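Local coordinates for protein D-alanyl-D-alanine carboxypeptidase (Streptococcus pneumoniae R6, PDB 1XP4) that probably removes the C-terminal D-alanine from peptidoglycan precursors as a serine-type D-Ala-D-Ala carboxypeptidase of the S11 family, a low-molecular-weight penicillin-binding protein, at residues P72-M86 with S103-K115. Residues are numbered along the deposited sequence; the frame is centred on the assembly and turned at random.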
ATOM      1  N   PRO A  72     -13.287  20.361 -12.441  1.00 13.63           N
ATOM      2  CA  PRO A  72     -12.187  20.329 -11.477  1.00 11.74           C
ATOM      3  C   PRO A  72     -11.679  21.726 -11.169  1.00 12.16           C
ATOM      4  O   PRO A  72     -11.261  22.015 -10.057  1.00 12.11           O
ATOM      5  CB  PRO A  72     -11.125  19.490 -12.184  1.00 10.09           C
ATOM      6  CG  PRO A  72     -11.916  18.659 -13.131  1.00 13.75           C
ATOM      7  CD  PRO A  72     -12.915  19.635 -13.663  1.00 13.67           C
ATOM      8  N   TYR A  73     -11.718  22.598 -12.163  1.00 13.25           N
ATOM      9  CA  TYR A  73     -11.224  23.944 -11.971  1.00 16.03           C
ATOM     10  C   TYR A  73     -12.082  24.764 -11.021  1.00 18.95           C
ATOM     11  O   TYR A  73     -11.560  25.437 -10.130  1.00 21.59           O
ATOM     12  CB  TYR A  73     -11.104  24.648 -13.319  1.00 16.12           C
ATOM     13  CG  TYR A  73     -10.766  26.113 -13.209  1.00 16.18           C
ATOM     14  CD1 TYR A  73      -9.587  26.538 -12.584  1.00 15.17           C
ATOM     15  CD2 TYR A  73     -11.635  27.078 -13.706  1.00 14.05           C
ATOM     16  CE1 TYR A  73      -9.291  27.889 -12.455  1.00 15.97           C
ATOM     17  CE2 TYR A  73     -11.352  28.429 -13.585  1.00 17.80           C
ATOM     18  CZ  TYR A  73     -10.184  28.831 -12.959  1.00 18.33           C
ATOM     19  OH  TYR A  73      -9.932  30.178 -12.834  1.00 20.92           O
ATOM     20  N   GLN A  74     -13.395  24.717 -11.204  1.00 21.56           N
ATOM     21  CA  GLN A  74     -14.292  25.475 -10.340  1.00 26.69           C
ATOM     22  C   GLN A  74     -14.260  24.942  -8.926  1.00 25.82           C
ATOM     23  O   GLN A  74     -14.355  25.696  -7.963  1.00 27.35           O
ATOM     24  CB  GLN A  74     -15.726  25.405 -10.858  1.00 32.45           C
ATOM     25  CG  GLN A  74     -16.044  26.368 -11.985  1.00 41.36           C
ATOM     26  CD  GLN A  74     -17.015  25.766 -12.983  1.00 46.93           C
ATOM     27  OE1 GLN A  74     -17.787  24.858 -12.649  1.00 50.86           O
ATOM     28  NE2 GLN A  74     -16.986  26.270 -14.217  1.00 47.18           N
ATOM     29  N   LEU A  75     -14.129  23.631  -8.809  1.00 24.26           N
ATOM     30  CA  LEU A  75     -14.103  22.994  -7.507  1.00 26.20           C
ATOM     31  C   LEU A  75     -13.046  23.600  -6.591  1.00 29.77           C
ATOM     32  O   LEU A  75     -13.049  23.364  -5.382  1.00 31.07           O
ATOM     33  CB  LEU A  75     -13.845  21.496  -7.675  1.00 22.52           C
ATOM     34  CG  LEU A  75     -13.905  20.619  -6.429  1.00 19.14           C
ATOM     35  CD1 LEU A  75     -15.268  20.751  -5.782  1.00 17.53           C
ATOM     36  CD2 LEU A  75     -13.640  19.182  -6.810  1.00 19.06           C
ATOM     37  N   THR A  76     -12.152  24.403  -7.151  1.00 32.82           N
ATOM     38  CA  THR A  76     -11.096  24.975  -6.336  1.00 39.06           C
ATOM     39  C   THR A  76     -11.275  26.416  -5.892  1.00 44.98           C
ATOM     40  O   THR A  76     -10.572  26.862  -4.989  1.00 48.12           O
ATOM     41  CB  THR A  76      -9.758  24.859  -7.042  1.00 36.19           C
ATOM     42  OG1 THR A  76      -9.714  25.780  -8.140  1.00 34.78           O
ATOM     43  CG2 THR A  76      -9.588  23.454  -7.566  1.00 37.07           C
ATOM     44  N   THR A  77     -12.193  27.151  -6.513  1.00 51.12           N
ATOM     45  CA  THR A  77     -12.411  28.539  -6.118  1.00 55.80           C
ATOM     46  C   THR A  77     -13.288  28.592  -4.881  1.00 59.85           C
ATOM     47  O   THR A  77     -13.083  29.429  -4.002  1.00 62.02           O
ATOM     48  CB  THR A  77     -13.051  29.361  -7.243  1.00 56.72           C
ATOM     49  OG1 THR A  77     -14.215  28.684  -7.734  1.00 55.64           O
ATOM     50  CG2 THR A  77     -12.045  29.572  -8.374  1.00 58.20           C
ATOM     51  N   ASN A  78     -14.276  27.712  -4.808  1.00 64.14           N
ATOM     52  CA  ASN A  78     -15.100  27.675  -3.616  1.00 69.92           C
ATOM     53  C   ASN A  78     -15.707  26.324  -3.322  1.00 70.96           C
ATOM     54  O   ASN A  78     -16.875  26.055  -3.613  1.00 72.18           O
ATOM     55  CB  ASN A  78     -16.214  28.721  -3.632  1.00 73.63           C
ATOM     56  CG  ASN A  78     -17.127  28.592  -2.418  1.00 76.38           C
ATOM     57  OD1 ASN A  78     -18.291  28.208  -2.539  1.00 77.40           O
ATOM     58  ND2 ASN A  78     -16.585  28.880  -1.234  1.00 76.53           N
ATOM     59  N   SER A  79     -14.878  25.477  -2.739  1.00 70.62           N
ATOM     60  CA  SER A  79     -15.262  24.151  -2.322  1.00 70.89           C
ATOM     61  C   SER A  79     -14.259  23.933  -1.221  1.00 71.43           C
ATOM     62  O   SER A  79     -13.056  23.894  -1.471  1.00 72.40           O
ATOM     63  CB  SER A  79     -15.066  23.127  -3.441  1.00 70.78           C
ATOM     64  OG  SER A  79     -16.092  23.225  -4.412  1.00 71.83           O
ATOM     65  N   GLU A  80     -14.738  23.871   0.010  1.00 71.87           N
ATOM     66  CA  GLU A  80     -13.823  23.646   1.101  1.00 70.42           C
ATOM     67  C   GLU A  80     -13.439  22.183   0.962  1.00 68.12           C
ATOM     68  O   GLU A  80     -13.878  21.305   1.707  1.00 69.25           O
ATOM     69  CB  GLU A  80     -14.492  23.988   2.433  1.00 73.31           C
ATOM     70  CG  GLU A  80     -14.929  25.462   2.500  1.00 76.30           C
ATOM     71  CD  GLU A  80     -13.857  26.424   1.984  1.00 79.20           C
ATOM     72  OE1 GLU A  80     -13.409  26.264   0.826  1.00 80.53           O
ATOM     73  OE2 GLU A  80     -13.465  27.348   2.730  1.00 80.86           O
ATOM     74  N   ALA A  81     -12.646  21.958  -0.080  1.00 63.60           N
ATOM     75  CA  ALA A  81     -12.112  20.662  -0.455  1.00 59.55           C
ATOM     76  C   ALA A  81     -10.636  20.966  -0.606  1.00 56.24           C
ATOM     77  O   ALA A  81     -10.263  21.876  -1.351  1.00 57.10           O
ATOM     78  CB  ALA A  81     -12.700  20.212  -1.800  1.00 58.79           C
ATOM     79  N   SER A  82      -9.796  20.228   0.110  1.00 51.09           N
ATOM     80  CA  SER A  82      -8.364  20.468   0.040  1.00 46.54           C
ATOM     81  C   SER A  82      -7.890  20.518  -1.406  1.00 42.92           C
ATOM     82  O   SER A  82      -7.938  19.529  -2.140  1.00 43.50           O
ATOM     83  CB  SER A  82      -7.601  19.406   0.843  1.00 46.41           C
ATOM     84  OG  SER A  82      -8.154  18.116   0.664  1.00 46.39           O
ATOM     85  N   ASN A  83      -7.459  21.705  -1.810  1.00 37.22           N
ATOM     86  CA  ASN A  83      -6.977  21.942  -3.156  1.00 32.85           C
ATOM     87  C   ASN A  83      -5.907  23.016  -3.125  1.00 32.57           C
ATOM     88  O   ASN A  83      -5.526  23.507  -2.061  1.00 34.98           O
ATOM     89  CB  ASN A  83      -8.114  22.412  -4.060  1.00 29.90           C
ATOM     90  CG  ASN A  83      -8.644  21.315  -4.959  1.00 27.80           C
ATOM     91  OD1 ASN A  83      -7.880  20.613  -5.623  1.00 24.74           O
ATOM     92  ND2 ASN A  83      -9.964  21.177  -5.000  1.00 25.63           N
ATOM     93  N   ILE A  84      -5.435  23.379  -4.309  1.00 29.42           N
ATOM     94  CA  ILE A  84      -4.408  24.395  -4.458  1.00 25.77           C
ATOM     95  C   ILE A  84      -4.741  25.161  -5.732  1.00 24.49           C
ATOM     96  O   ILE A  84      -5.403  24.636  -6.626  1.00 24.48           O
ATOM     97  CB  ILE A  84      -3.006  23.750  -4.581  1.00 24.97           C
ATOM     98  CG1 ILE A  84      -2.939  22.870  -5.829  1.00 25.37           C
ATOM     99  CG2 ILE A  84      -2.719  22.900  -3.359  1.00 24.18           C
ATOM    100  CD1 ILE A  84      -1.620  22.160  -6.003  1.00 23.98           C
ATOM    101  N   PRO A  85      -4.297  26.417  -5.830  1.00 22.74           N
ATOM    102  CA  PRO A  85      -4.584  27.213  -7.024  1.00 22.15           C
ATOM    103  C   PRO A  85      -4.123  26.514  -8.296  1.00 23.96           C
ATOM    104  O   PRO A  85      -3.026  25.963  -8.335  1.00 26.51           O
ATOM    105  CB  PRO A  85      -3.811  28.500  -6.766  1.00 21.66           C
ATOM    106  CG  PRO A  85      -3.820  28.604  -5.262  1.00 17.60           C
ATOM    107  CD  PRO A  85      -3.523  27.197  -4.847  1.00 20.05           C
HETATM  108  N   MSE A  86      -4.965  26.529  -9.328  1.00 24.00           N
HETATM  109  CA  MSE A  86      -4.638  25.916 -10.617  1.00 22.13           C
HETATM  110  C   MSE A  86      -5.113  26.828 -11.731  1.00 23.34           C
HETATM  111  O   MSE A  86      -5.653  26.376 -12.738  1.00 24.97           O
HETATM  112  CB  MSE A  86      -5.318  24.558 -10.750  1.00 19.15           C
HETATM  113  CG  MSE A  86      -4.662  23.478  -9.936  1.00 20.92           C
HETATM  114 SE   MSE A  86      -5.577  21.798 -10.093  1.00 19.58          SE
HETATM  115  CE  MSE A  86      -4.761  20.911  -8.582  1.00 18.48           C
ATOM    116  N   SER A 103      -0.634  16.922  -1.051  1.00 17.02           N
ATOM    117  CA  SER A 103      -1.604  17.876  -0.531  1.00 20.56           C
ATOM    118  C   SER A 103      -3.059  17.411  -0.610  1.00 21.67           C
ATOM    119  O   SER A 103      -3.973  18.118  -0.180  1.00 21.76           O
ATOM    120  CB  SER A 103      -1.450  19.192  -1.280  1.00 20.57           C
ATOM    121  OG  SER A 103      -0.089  19.569  -1.306  1.00 27.34           O
ATOM    122  N   SER A 104      -3.272  16.227  -1.165  1.00 20.93           N
ATOM    123  CA  SER A 104      -4.614  15.685  -1.290  1.00 21.55           C
ATOM    124  C   SER A 104      -5.509  16.594  -2.139  1.00 22.23           C
ATOM    125  O   SER A 104      -6.729  16.637  -1.950  1.00 23.38           O
ATOM    126  CB  SER A 104      -5.228  15.488   0.102  1.00 23.61           C
ATOM    127  OG  SER A 104      -6.406  14.691   0.040  1.00 23.17           O
ATOM    128  N   ALA A 105      -4.904  17.317  -3.076  1.00 20.04           N
ATOM    129  CA  ALA A 105      -5.660  18.200  -3.967  1.00 18.42           C
ATOM    130  C   ALA A 105      -6.650  17.376  -4.794  1.00 17.88           C
ATOM    131  O   ALA A 105      -6.245  16.511  -5.580  1.00 18.70           O
ATOM    132  CB  ALA A 105      -4.707  18.940  -4.892  1.00 16.64           C
ATOM    133  N   ASN A 106      -7.942  17.647  -4.631  1.00 15.69           N
ATOM    134  CA  ASN A 106      -8.966  16.898  -5.363  1.00 14.19           C
ATOM    135  C   ASN A 106      -8.994  17.190  -6.864  1.00 12.70           C
ATOM    136  O   ASN A 106      -9.245  16.291  -7.670  1.00  9.15           O
ATOM    137  CB  ASN A 106     -10.349  17.151  -4.752  1.00 12.68           C
ATOM    138  CG  ASN A 106     -10.452  16.653  -3.319  1.00 11.26           C
ATOM    139  OD1 ASN A 106     -10.243  15.469  -3.049  1.00 11.42           O
ATOM    140  ND2 ASN A 106     -10.774  17.555  -2.394  1.00  6.39           N
ATOM    141  N   SER A 107      -8.742  18.437  -7.247  1.00 11.58           N
ATOM    142  CA  SER A 107      -8.730  18.772  -8.662  1.00 11.94           C
ATOM    143  C   SER A 107      -7.553  18.102  -9.345  1.00 12.26           C
ATOM    144  O   SER A 107      -7.577  17.872 -10.551  1.00 12.65           O
ATOM    145  CB  SER A 107      -8.679  20.275  -8.857  1.00 14.74           C
ATOM    146  OG  SER A 107      -9.951  20.825  -8.557  1.00 22.37           O
ATOM    147  N   ALA A 108      -6.524  17.780  -8.573  1.00 12.30           N
ATOM    148  CA  ALA A 108      -5.374  17.074  -9.121  1.00 14.33           C
ATOM    149  C   ALA A 108      -5.853  15.655  -9.470  1.00 14.61           C
ATOM    150  O   ALA A 108      -5.607  15.150 -10.567  1.00 14.88           O
ATOM    151  CB  ALA A 108      -4.255  17.008  -8.089  1.00 12.42           C
ATOM    152  N   ALA A 109      -6.553  15.024  -8.530  1.00 12.21           N
ATOM    153  CA  ALA A 109      -7.071  13.676  -8.731  1.00 12.73           C
ATOM    154  C   ALA A 109      -8.019  13.619  -9.922  1.00 13.09           C
ATOM    155  O   ALA A 109      -7.821  12.827 -10.848  1.00 14.48           O
ATOM    156  CB  ALA A 109      -7.795  13.190  -7.474  1.00 10.81           C
ATOM    157  N   ILE A 110      -9.050  14.457  -9.890  1.00 10.62           N
ATOM    158  CA  ILE A 110     -10.031  14.488 -10.960  1.00  9.87           C
ATOM    159  C   ILE A 110      -9.355  14.692 -12.307  1.00 11.87           C
ATOM    160  O   ILE A 110      -9.579  13.925 -13.248  1.00 11.30           O
ATOM    161  CB  ILE A 110     -11.064  15.608 -10.737  1.00 10.01           C
ATOM    162  CG1 ILE A 110     -11.799  15.374  -9.414  1.00  9.02           C
ATOM    163  CG2 ILE A 110     -12.052  15.643 -11.890  1.00  6.04           C
ATOM    164  CD1 ILE A 110     -12.810  16.445  -9.069  1.00  7.90           C
ATOM    165  N   ALA A 111      -8.521  15.720 -12.398  1.00 12.97           N
ATOM    166  CA  ALA A 111      -7.815  16.000 -13.642  1.00 14.28           C
ATOM    167  C   ALA A 111      -7.124  14.744 -14.196  1.00 14.94           C
ATOM    168  O   ALA A 111      -7.298  14.395 -15.369  1.00 16.82           O
ATOM    169  CB  ALA A 111      -6.796  17.115 -13.423  1.00 15.01           C
ATOM    170  N   LEU A 112      -6.341  14.069 -13.361  1.00 14.22           N
ATOM    171  CA  LEU A 112      -5.642  12.861 -13.789  1.00 15.31           C
ATOM    172  C   LEU A 112      -6.621  11.808 -14.319  1.00 17.16           C
ATOM    173  O   LEU A 112      -6.358  11.140 -15.327  1.00 16.32           O
ATOM    174  CB  LEU A 112      -4.845  12.283 -12.619  1.00 13.37           C
ATOM    175  CG  LEU A 112      -3.570  13.035 -12.230  1.00 14.09           C
ATOM    176  CD1 LEU A 112      -3.052  12.543 -10.883  1.00 10.18           C
ATOM    177  CD2 LEU A 112      -2.526  12.852 -13.320  1.00 11.54           C
ATOM    178  N   ALA A 113      -7.753  11.673 -13.629  1.00 16.29           N
ATOM    179  CA  ALA A 113      -8.779  10.705 -13.994  1.00 15.15           C
ATOM    180  C   ALA A 113      -9.375  10.977 -15.375  1.00 13.93           C
ATOM    181  O   ALA A 113      -9.522  10.056 -16.182  1.00 11.77           O
ATOM    182  CB  ALA A 113      -9.881  10.694 -12.934  1.00 13.82           C
ATOM    183  N   GLU A 114      -9.726  12.233 -15.641  1.00 13.05           N
ATOM    184  CA  GLU A 114     -10.300  12.598 -16.933  1.00 12.94           C
ATOM    185  C   GLU A 114      -9.265  12.378 -18.024  1.00 13.72           C
ATOM    186  O   GLU A 114      -9.597  12.004 -19.146  1.00 14.12           O
ATOM    187  CB  GLU A 114     -10.734  14.060 -16.950  1.00 11.61           C
ATOM    188  CG  GLU A 114     -11.829  14.398 -15.973  1.00 13.32           C
ATOM    189  CD  GLU A 114     -12.471  15.731 -16.290  1.00 16.54           C
ATOM    190  OE1 GLU A 114     -11.739  16.654 -16.716  1.00 16.09           O
ATOM    191  OE2 GLU A 114     -13.703  15.857 -16.112  1.00 17.98           O
ATOM    192  N   LYS A 115      -8.004  12.617 -17.685  1.00 12.49           N
ATOM    193  CA  LYS A 115      -6.921  12.430 -18.629  1.00 12.13           C
ATOM    194  C   LYS A 115      -6.763  10.960 -18.993  1.00 14.49           C
ATOM    195  O   LYS A 115      -6.491  10.629 -20.147  1.00 16.63           O
ATOM    196  CB  LYS A 115      -5.611  12.929 -18.029  1.00 13.30           C
ATOM    197  CG  LYS A 115      -4.422  12.843 -18.968  1.00 10.72           C
ATOM    198  CD  LYS A 115      -4.631  13.752 -20.169  1.00 11.67           C
ATOM    199  CE  LYS A 115      -3.361  13.912 -20.981  1.00 11.36           C
ATOM    200  NZ  LYS A 115      -3.592  14.731 -22.197  1.00  9.67           N
TER
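Asn83 and Ser82 reach the start of helix 106-117 and take up two of its first backbone N-H groups. The amide of Asn83 supplies OD1 to Ser107 N, 2.8 Å away, the donor lying in the carbonyl plane on a lone pair with an N-H...O angle of 165°. One residue earlier Asn106 N donates a hydrogen bond to Ser82 O, 3.1 Å away and nearly head-on to the carbonyl, and the same oxygen receives a CA-H...O contact from Ala105 CA. Ala105, at the N-cap position, cannot cap with a side chain, and the loop provides these acceptors instead. The buried, close-packed face is apolar. Here the selenomethionine side chain of Met86, with CG beside the backbone N (chi1 -75°) and extended beyond it, brings SE to 3.7 Å from Ser107 CB and CE to 4.0 Å from Ala108 CB. Phe198 of strand 195-198 also touches Met86. On the next turn Pro72 CG lies against Ile110 CG2, while Leu75 CD2 meets Ile110 CD1 at 3.6 Å, the two side chains crossing at about a right angle. Ser104-Ala105-Asn106 is consistent with the SxN motif of penicillin-binding proteins and serine beta-lactamases, at the junction of helix 93-103 and helix 106-117. Ser104 OG is hydrogen-bonded to Ser41, the probable acylated serine, and Asn106 OD1 to Lys44. Asn106 ND2 meets the methyl of Ala81 at 3.3 Å. On the solvent side the packing slackens, and exposed Ser82 gives Ser104 O a weak hydrogen bond of 3.3 Å from OG. The nearby loop residues Asn78 and Glu80 are exposed and poorly ordered and do not touch the helix.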